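Beta-N-acetylhexosaminidase (Bacteroides fragilis, PDB 4PYS) probably cleaves terminal N-acetylhexosamine residues from glycans, as a beta-N-acetylhexosaminidase of glycoside hydrolase family 20. Local coordinates at residues Y237-F243 with K263-F269; C260-D264 with C301-R307. All coordinates share one frame; numbering follows the deposited sequence.

Overall arrangement
Both interactions lie at the periphery of the family 20 catalytic domain, on the same side of the chain's centre, with their own centres about 9 Å apart. Along the chain come Y237-F243, following helix 231-236, then C260-D264, which runs into helix 264-280, and finally C301-R307 at the start of helix 302-310. K263 and D264 belong to both contacts, so the end of the loop and the first turn of helix 264-280 join interaction 1 to interaction 2. One zinc ion also unites them: C242 comes from interaction 1, and C260, C301 and C304 from interaction 2. The contact centres lie about 30 and 34 Å from the centre of the chain; a four-cysteine site there is consistent with a structural zinc.

Interaction 1 of 2, residues Y237-F243 with K263-F269; sequences YPRLGCF and KDSTLIF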
ATOM      1  N   TYR A 237     -25.483   0.262  13.219  1.00 53.25           N
ATOM      2  CA  TYR A 237     -26.764   0.098  12.532  1.00 54.37           C
ATOM      3  C   TYR A 237     -27.202  -1.367  12.455  1.00 56.31           C
ATOM      4  O   TYR A 237     -27.014  -2.017  11.428  1.00 54.79           O
ATOM      5  CB  TYR A 237     -26.669   0.698  11.124  1.00 51.33           C
ATOM      6  CG  TYR A 237     -26.417   2.185  11.139  1.00 50.21           C
ATOM      7  CD1 TYR A 237     -27.456   3.081  11.382  1.00 52.36           C
ATOM      8  CD2 TYR A 237     -25.145   2.695  10.939  1.00 47.48           C
ATOM      9  CE1 TYR A 237     -27.230   4.436  11.411  1.00 51.93           C
ATOM     10  CE2 TYR A 237     -24.909   4.049  10.964  1.00 46.99           C
ATOM     11  CZ  TYR A 237     -25.956   4.918  11.203  1.00 49.30           C
ATOM     12  OH  TYR A 237     -25.723   6.273  11.235  1.00 49.36           O
ATOM     13  N   PRO A 238     -27.801  -1.887  13.539  1.00 60.14           N
ATOM     14  CA  PRO A 238     -28.181  -3.303  13.639  1.00 62.86           C
ATOM     15  C   PRO A 238     -29.144  -3.748  12.537  1.00 67.27           C
ATOM     16  O   PRO A 238     -29.213  -4.940  12.234  1.00 71.19           O
ATOM     17  CB  PRO A 238     -28.885  -3.382  14.999  1.00 67.35           C
ATOM     18  CG  PRO A 238     -28.409  -2.198  15.759  1.00 66.60           C
ATOM     19  CD  PRO A 238     -28.212  -1.127  14.733  1.00 62.68           C
ATOM     20  N   ARG A 239     -29.874  -2.802  11.952  1.00 69.51           N
ATOM     21  CA  ARG A 239     -30.819  -3.102  10.877  1.00 63.16           C
ATOM     22  C   ARG A 239     -30.123  -3.465   9.561  1.00 60.08           C
ATOM     23  O   ARG A 239     -30.764  -3.911   8.610  1.00 71.93           O
ATOM     24  CB  ARG A 239     -31.779  -1.929  10.669  1.00 65.03           C
ATOM     25  CG  ARG A 239     -32.767  -1.740  11.811  1.00 67.70           C
ATOM     26  CD  ARG A 239     -33.730  -0.592  11.535  1.00 69.22           C
ATOM     27  NE  ARG A 239     -34.817  -0.560  12.509  1.00 72.96           N
ATOM     28  CZ  ARG A 239     -35.923  -1.292  12.416  1.00 80.20           C
ATOM     29  NH1 ARG A 239     -36.092  -2.115  11.389  1.00 80.07           N
ATOM     30  NH2 ARG A 239     -36.862  -1.207  13.350  1.00 80.67           N
ATOM     31  N   LEU A 240     -28.810  -3.262   9.515  1.00 56.89           N
ATOM     32  CA  LEU A 240     -28.005  -3.699   8.381  1.00 54.27           C
ATOM     33  C   LEU A 240     -27.820  -5.205   8.413  1.00 66.92           C
ATOM     34  O   LEU A 240     -27.483  -5.824   7.400  1.00 66.10           O
ATOM     35  CB  LEU A 240     -26.631  -3.043   8.420  1.00 50.74           C
ATOM     36  CG  LEU A 240     -26.609  -1.553   8.132  1.00 51.84           C
ATOM     37  CD1 LEU A 240     -25.177  -1.068   8.099  1.00 45.98           C
ATOM     38  CD2 LEU A 240     -27.317  -1.289   6.817  1.00 53.14           C
ATOM     39  N   GLY A 241     -28.003  -5.780   9.595  1.00 67.75           N
ATOM     40  CA  GLY A 241     -27.980  -7.219   9.749  1.00 71.52           C
ATOM     41  C   GLY A 241     -29.331  -7.774   9.357  1.00 76.86           C
ATOM     42  O   GLY A 241     -30.234  -7.024   8.985  1.00 70.27           O
ATOM     43  N   CYS A 242     -29.472  -9.091   9.445  1.00 89.31           N
ATOM     44  CA  CYS A 242     -30.709  -9.760   9.057  1.00100.64           C
ATOM     45  C   CYS A 242     -31.894  -9.313   9.910  1.00108.15           C
ATOM     46  O   CYS A 242     -33.045  -9.357   9.466  1.00110.19           O
ATOM     47  CB  CYS A 242     -30.528 -11.275   9.145  1.00105.25           C
ATOM     48  SG  CYS A 242     -29.000 -11.865   8.365  1.00118.15           S
ATOM     49  N   PHE A 243     -31.607  -8.887  11.137  1.00110.25           N
ATOM     50  CA  PHE A 243     -32.636  -8.394  12.046  1.00111.01           C
ATOM     51  C   PHE A 243     -32.104  -7.238  12.892  1.00104.17           C
ATOM     52  O   PHE A 243     -30.896  -7.114  13.100  1.00104.21           O
ATOM     53  CB  PHE A 243     -33.127  -9.517  12.966  1.00119.94           C
ATOM     54  CG  PHE A 243     -33.229 -10.854  12.291  1.00123.65           C
ATOM     55  CD1 PHE A 243     -34.380 -11.217  11.608  1.00124.74           C
ATOM     56  CD2 PHE A 243     -32.168 -11.745  12.331  1.00122.94           C
ATOM     57  CE1 PHE A 243     -34.472 -12.444  10.982  1.00126.99           C
ATOM     58  CE2 PHE A 243     -32.254 -12.975  11.708  1.00125.08           C
ATOM     59  CZ  PHE A 243     -33.408 -13.325  11.031  1.00127.75           C
ATOM     60  N   LYS A 263     -31.195  -7.956   2.133  1.00 69.47           N
ATOM     61  CA  LYS A 263     -31.951  -6.716   2.279  1.00 70.52           C
ATOM     62  C   LYS A 263     -31.492  -5.667   1.278  1.00 64.67           C
ATOM     63  O   LYS A 263     -30.318  -5.306   1.252  1.00 56.60           O
ATOM     64  CB  LYS A 263     -31.813  -6.168   3.700  1.00 70.94           C
ATOM     65  CG  LYS A 263     -32.492  -7.013   4.756  1.00 76.62           C
ATOM     66  CD  LYS A 263     -32.017  -6.623   6.145  1.00 76.62           C
ATOM     67  CE  LYS A 263     -32.912  -7.227   7.203  1.00 83.97           C
ATOM     68  NZ  LYS A 263     -33.059  -8.695   7.007  1.00 91.71           N
ATOM     69  N   ASP A 264     -32.422  -5.180   0.458  1.00 62.74           N
ATOM     70  CA  ASP A 264     -32.120  -4.113  -0.491  1.00 61.47           C
ATOM     71  C   ASP A 264     -31.645  -2.867   0.253  1.00 57.64           C
ATOM     72  O   ASP A 264     -30.807  -2.116  -0.245  1.00 53.73           O
ATOM     73  CB  ASP A 264     -33.344  -3.787  -1.358  1.00 65.21           C
ATOM     74  CG  ASP A 264     -33.614  -4.844  -2.421  1.00 69.01           C
ATOM     75  OD1 ASP A 264     -32.714  -5.664  -2.691  1.00 72.84           O
ATOM     76  OD2 ASP A 264     -34.725  -4.843  -2.997  1.00 74.70           O
ATOM     77  N   SER A 265     -32.182  -2.657   1.454  1.00 58.89           N
ATOM     78  CA  SER A 265     -31.743  -1.553   2.302  1.00 60.97           C
ATOM     79  C   SER A 265     -30.261  -1.670   2.653  1.00 60.05           C
ATOM     80  O   SER A 265     -29.562  -0.663   2.779  1.00 57.21           O
ATOM     81  CB  SER A 265     -32.607  -1.456   3.570  1.00 65.26           C
ATOM     82  OG  SER A 265     -32.636  -2.679   4.290  1.00 60.90           O
ATOM     83  N   THR A 266     -29.773  -2.900   2.793  1.00 52.51           N
ATOM     84  CA  THR A 266     -28.352  -3.106   3.062  1.00 50.33           C
ATOM     85  C   THR A 266     -27.508  -2.729   1.847  1.00 47.10           C
ATOM     86  O   THR A 266     -26.527  -2.000   1.971  1.00 44.40           O
ATOM     87  CB  THR A 266     -28.044  -4.549   3.493  1.00 51.23           C
ATOM     88  OG1 THR A 266     -28.670  -4.817   4.755  1.00 56.36           O
ATOM     89  CG2 THR A 266     -26.545  -4.750   3.639  1.00 48.47           C
ATOM     90  N   LEU A 267     -27.897  -3.213   0.673  1.00 48.30           N
ATOM     91  CA  LEU A 267     -27.193  -2.850  -0.556  1.00 46.41           C
ATOM     92  C   LEU A 267     -27.214  -1.342  -0.777  1.00 45.09           C
ATOM     93  O   LEU A 267     -26.185  -0.735  -1.066  1.00 42.62           O
ATOM     94  CB  LEU A 267     -27.779  -3.581  -1.768  1.00 52.01           C
ATOM     95  CG  LEU A 267     -27.035  -4.865  -2.145  1.00 65.26           C
ATOM     96  CD1 LEU A 267     -27.239  -5.943  -1.087  1.00 70.82           C
ATOM     97  CD2 LEU A 267     -27.447  -5.369  -3.521  1.00 69.02           C
ATOM     98  N   ILE A 268     -28.395  -0.743  -0.626  1.00 51.15           N
ATOM     99  CA  ILE A 268     -28.539   0.704  -0.733  1.00 48.44           C
ATOM    100  C   ILE A 268     -27.654   1.442   0.280  1.00 44.40           C
ATOM    101  O   ILE A 268     -27.002   2.431  -0.064  1.00 42.90           O
ATOM    102  CB  ILE A 268     -30.024   1.122  -0.604  1.00 49.85           C
ATOM    103  CG1 ILE A 268     -30.801   0.681  -1.849  1.00 52.24           C
ATOM    104  CG2 ILE A 268     -30.154   2.622  -0.408  1.00 52.55           C
ATOM    105  CD1 ILE A 268     -32.286   0.509  -1.624  1.00 55.91           C
ATOM    106  N   PHE A 269     -27.617   0.948   1.514  1.00 44.54           N
ATOM    107  CA  PHE A 269     -26.742   1.503   2.541  1.00 42.80           C
ATOM    108  C   PHE A 269     -25.289   1.475   2.080  1.00 45.10           C
ATOM    109  O   PHE A 269     -24.575   2.477   2.159  1.00 38.42           O
ATOM    110  CB  PHE A 269     -26.878   0.696   3.839  1.00 43.91           C
ATOM    111  CG  PHE A 269     -26.060   1.234   4.996  1.00 42.79           C
ATOM    112  CD1 PHE A 269     -24.707   0.942   5.113  1.00 40.53           C
ATOM    113  CD2 PHE A 269     -26.661   2.000   5.991  1.00 44.83           C
ATOM    114  CE1 PHE A 269     -23.961   1.426   6.180  1.00 39.91           C
ATOM    115  CE2 PHE A 269     -25.922   2.480   7.067  1.00 43.91           C
ATOM    116  CZ  PHE A 269     -24.575   2.200   7.160  1.00 42.37           C
TER
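L240 pushes the forked end of its side chain against one face of the F269 ring, the two side chains crossing at about a right angle. CD1 of L240 lies 3.4 Å from the F269 ring centroid, a CH-pi contact over the middle of the ring, while CD2 of L240 is set against CG of F269 at 3.4 Å. F269 offers that face because its CG stands anti to the backbone N (chi1 -177°). Y237 also meets this ring: its CD2 is 3.9 Å from CZ of F269, the two ring planes inclined at 59°. Y181 stacks on F269, extending the aromatic group.

The polar contacts come from the backbone of L240 and the residues after it. OG1 of T266 donates to the carbonyl O of L240 at 3.1 Å, and the backbone of C260 probably bonds to the same oxygen. K263 runs alongside the G241 backbone, its CE 3.2 Å from G241 O, then bends at its last torsion (52°) to bring NZ 2.5 Å from C242 O. The amine sits above that carbonyl plane rather than on a lone pair; its strongest partner is the carboxylate of D303.

An apolar, aromatic patch and two side-chain-to-carbonyl bonds thus fasten the 3-10 turn to the start of helix 264-280, and K263 reaches the carbonyl of zinc ligand C242, which may steady the backbone there.

Interaction 2 of 2, residues C260-D264 with C301-R307; sequences CAGKD and CPDCRSR
R307 reaches back from its helix across the turn at A261 and G262 to D264. Its CB starts 4.2 Å from CA of G262, and bends at chi2 (79°) and chi3 (81°) curl the rest of the chain over that turn. NE then donates to the carbonyl O of A261 at 3.1 Å, and NH2 shares the same oxygen, so the guanidinium grips it side-on, the two nitrogens coming from opposite faces of the carbonyl plane. At the far end NH1 and NH2 both turn to OD1 of D264, in a salt bridge to a single carboxylate oxygen; NH1 lies 2.7 Å from OD1 of D264, and the NH2 contact is modelled shorter still. That oxygen lies in the guanidinium plane, although the two flat groups are tilted by 33°. G262 O lies over one face of the guanidinium, too poorly angled to bond.

On the other flank, the K263 amine and OD2 of D303 form a salt bridge, its modelled length doubtfully short. Between the two ion pairs, the backbones come close: CA of G262 is 3.1 Å from D303 O. The cysteine sulfurs gather round the zinc, with SG of C260 3.7 Å from SG of C301 and 3.9 Å from SG of C304; C242 completes the site. The C301 sulfur also caps the helix, accepting a weak bond from C304 N.

The type I turn C260-K263 is thereby held against the first turns of helix 302-310, just before helix 264-280 begins, while L319 and W322 of helix 316-333 pack on R307.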
ATOM      1  N   CYS A 260     -26.320  -8.142   5.724  1.00 60.80           N
ATOM      2  CA  CYS A 260     -27.306  -9.005   5.088  1.00 65.98           C
ATOM      3  C   CYS A 260     -27.442  -8.682   3.598  1.00 69.50           C
ATOM      4  O   CYS A 260     -27.960  -7.630   3.232  1.00 71.68           O
ATOM      5  CB  CYS A 260     -28.655  -8.846   5.788  1.00 62.15           C
ATOM      6  SG  CYS A 260     -29.976  -9.842   5.088  1.00 66.82           S
ATOM      7  N   ALA A 261     -26.985  -9.588   2.735  1.00 68.85           N
ATOM      8  CA  ALA A 261     -27.106  -9.384   1.292  1.00 70.18           C
ATOM      9  C   ALA A 261     -28.564  -9.465   0.834  1.00 70.98           C
ATOM     10  O   ALA A 261     -28.905  -9.025  -0.264  1.00 69.72           O
ATOM     11  CB  ALA A 261     -26.258 -10.395   0.539  1.00 72.57           C
ATOM     12  N   GLY A 262     -29.418 -10.028   1.681  1.00 70.81           N
ATOM     13  CA  GLY A 262     -30.817 -10.215   1.343  1.00 77.98           C
ATOM     14  C   GLY A 262     -31.657  -8.952   1.386  1.00 79.37           C
ATOM     15  O   GLY A 262     -32.714  -8.878   0.752  1.00 82.70           O
ATOM     16  N   LYS A 263     -31.195  -7.956   2.133  1.00 69.47           N
ATOM     17  CA  LYS A 263     -31.951  -6.716   2.279  1.00 70.52           C
ATOM     18  C   LYS A 263     -31.492  -5.667   1.278  1.00 64.67           C
ATOM     19  O   LYS A 263     -30.318  -5.306   1.252  1.00 56.60           O
ATOM     20  CB  LYS A 263     -31.813  -6.168   3.700  1.00 70.94           C
ATOM     21  CG  LYS A 263     -32.492  -7.013   4.756  1.00 76.62           C
ATOM     22  CD  LYS A 263     -32.017  -6.623   6.145  1.00 76.62           C
ATOM     23  CE  LYS A 263     -32.912  -7.227   7.203  1.00 83.97           C
ATOM     24  NZ  LYS A 263     -33.059  -8.695   7.007  1.00 91.71           N
ATOM     25  N   ASP A 264     -32.422  -5.180   0.458  1.00 62.74           N
ATOM     26  CA  ASP A 264     -32.120  -4.113  -0.491  1.00 61.47           C
ATOM     27  C   ASP A 264     -31.645  -2.867   0.253  1.00 57.64           C
ATOM     28  O   ASP A 264     -30.807  -2.116  -0.245  1.00 53.73           O
ATOM     29  CB  ASP A 264     -33.344  -3.787  -1.358  1.00 65.21           C
ATOM     30  CG  ASP A 264     -33.614  -4.844  -2.421  1.00 69.01           C
ATOM     31  OD1 ASP A 264     -32.714  -5.664  -2.691  1.00 72.84           O
ATOM     32  OD2 ASP A 264     -34.725  -4.843  -2.997  1.00 74.70           O
ATOM     33  N   CYS A 301     -30.953 -16.871   7.238  1.00111.75           N
ATOM     34  CA  CYS A 301     -31.697 -15.628   7.035  1.00110.31           C
ATOM     35  C   CYS A 301     -32.769 -15.755   5.954  1.00115.59           C
ATOM     36  O   CYS A 301     -32.461 -16.099   4.813  1.00117.44           O
ATOM     37  CB  CYS A 301     -30.741 -14.494   6.669  1.00102.46           C
ATOM     38  SG  CYS A 301     -31.569 -12.953   6.215  1.00113.04           S
ATOM     39  N   PRO A 302     -34.035 -15.470   6.311  1.00 94.15           N
ATOM     40  CA  PRO A 302     -35.127 -15.480   5.331  1.00 97.68           C
ATOM     41  C   PRO A 302     -34.859 -14.532   4.162  1.00 98.92           C
ATOM     42  O   PRO A 302     -35.290 -14.819   3.049  1.00101.96           O
ATOM     43  CB  PRO A 302     -36.330 -14.993   6.143  1.00 95.70           C
ATOM     44  CG  PRO A 302     -36.024 -15.401   7.541  1.00 95.25           C
ATOM     45  CD  PRO A 302     -34.529 -15.243   7.683  1.00 95.01           C
ATOM     46  N   ASP A 303     -34.150 -13.432   4.413  1.00 95.63           N
ATOM     47  CA  ASP A 303     -33.842 -12.461   3.365  1.00 92.03           C
ATOM     48  C   ASP A 303     -32.712 -12.935   2.444  1.00 92.52           C
ATOM     49  O   ASP A 303     -32.730 -12.657   1.246  1.00 96.41           O
ATOM     50  CB  ASP A 303     -33.517 -11.087   3.965  1.00 89.57           C
ATOM     51  CG  ASP A 303     -34.637 -10.555   4.844  1.00 92.36           C
ATOM     52  OD1 ASP A 303     -35.740 -10.287   4.317  1.00 94.51           O
ATOM     53  OD2 ASP A 303     -34.414 -10.398   6.064  1.00 90.96           O
ATOM     54  N   CYS A 304     -31.738 -13.656   2.995  1.00 89.74           N
ATOM     55  CA  CYS A 304     -30.643 -14.199   2.186  1.00 84.99           C
ATOM     56  C   CYS A 304     -31.060 -15.430   1.374  1.00 87.80           C
ATOM     57  O   CYS A 304     -30.623 -15.610   0.238  1.00 88.54           O
ATOM     58  CB  CYS A 304     -29.423 -14.514   3.056  1.00 80.35           C
ATOM     59  SG  CYS A 304     -28.423 -13.062   3.478  1.00 96.78           S
ATOM     60  N   ARG A 305     -31.908 -16.271   1.959  1.00 87.60           N
ATOM     61  CA  ARG A 305     -32.425 -17.444   1.263  1.00 86.54           C
ATOM     62  C   ARG A 305     -33.429 -17.033   0.187  1.00 91.75           C
ATOM     63  O   ARG A 305     -33.544 -17.685  -0.853  1.00 95.05           O
ATOM     64  CB  ARG A 305     -33.078 -18.409   2.254  1.00 85.87           C
ATOM     65  N   SER A 306     -34.154 -15.949   0.444  1.00 91.24           N
ATOM     66  CA  SER A 306     -35.090 -15.400  -0.535  1.00 91.99           C
ATOM     67  C   SER A 306     -34.335 -14.836  -1.737  1.00 84.18           C
ATOM     68  O   SER A 306     -34.748 -15.010  -2.885  1.00 82.46           O
ATOM     69  CB  SER A 306     -35.968 -14.318   0.104  1.00 93.58           C
ATOM     70  OG  SER A 306     -36.304 -13.300  -0.823  1.00 93.80           O
ATOM     71  N   ARG A 307     -33.222 -14.165  -1.464  1.00 76.53           N
ATOM     72  CA  ARG A 307     -32.405 -13.583  -2.522  1.00 75.04           C
ATOM     73  C   ARG A 307     -31.819 -14.658  -3.434  1.00 80.46           C
ATOM     74  O   ARG A 307     -31.740 -14.474  -4.648  1.00 83.75           O
ATOM     75  CB  ARG A 307     -31.275 -12.738  -1.933  1.00 65.38           C
ATOM     76  CG  ARG A 307     -30.493 -11.966  -2.982  1.00 64.84           C
ATOM     77  CD  ARG A 307     -31.252 -10.725  -3.412  1.00 72.25           C
ATOM     78  NE  ARG A 307     -31.059  -9.645  -2.450  1.00 76.83           N
ATOM     79  CZ  ARG A 307     -31.601  -8.436  -2.560  1.00 79.50           C
ATOM     80  NH1 ARG A 307     -32.380  -8.146  -3.596  1.00 75.67           N
ATOM     81  NH2 ARG A 307     -31.360  -7.515  -1.632  1.00 76.35           N
TER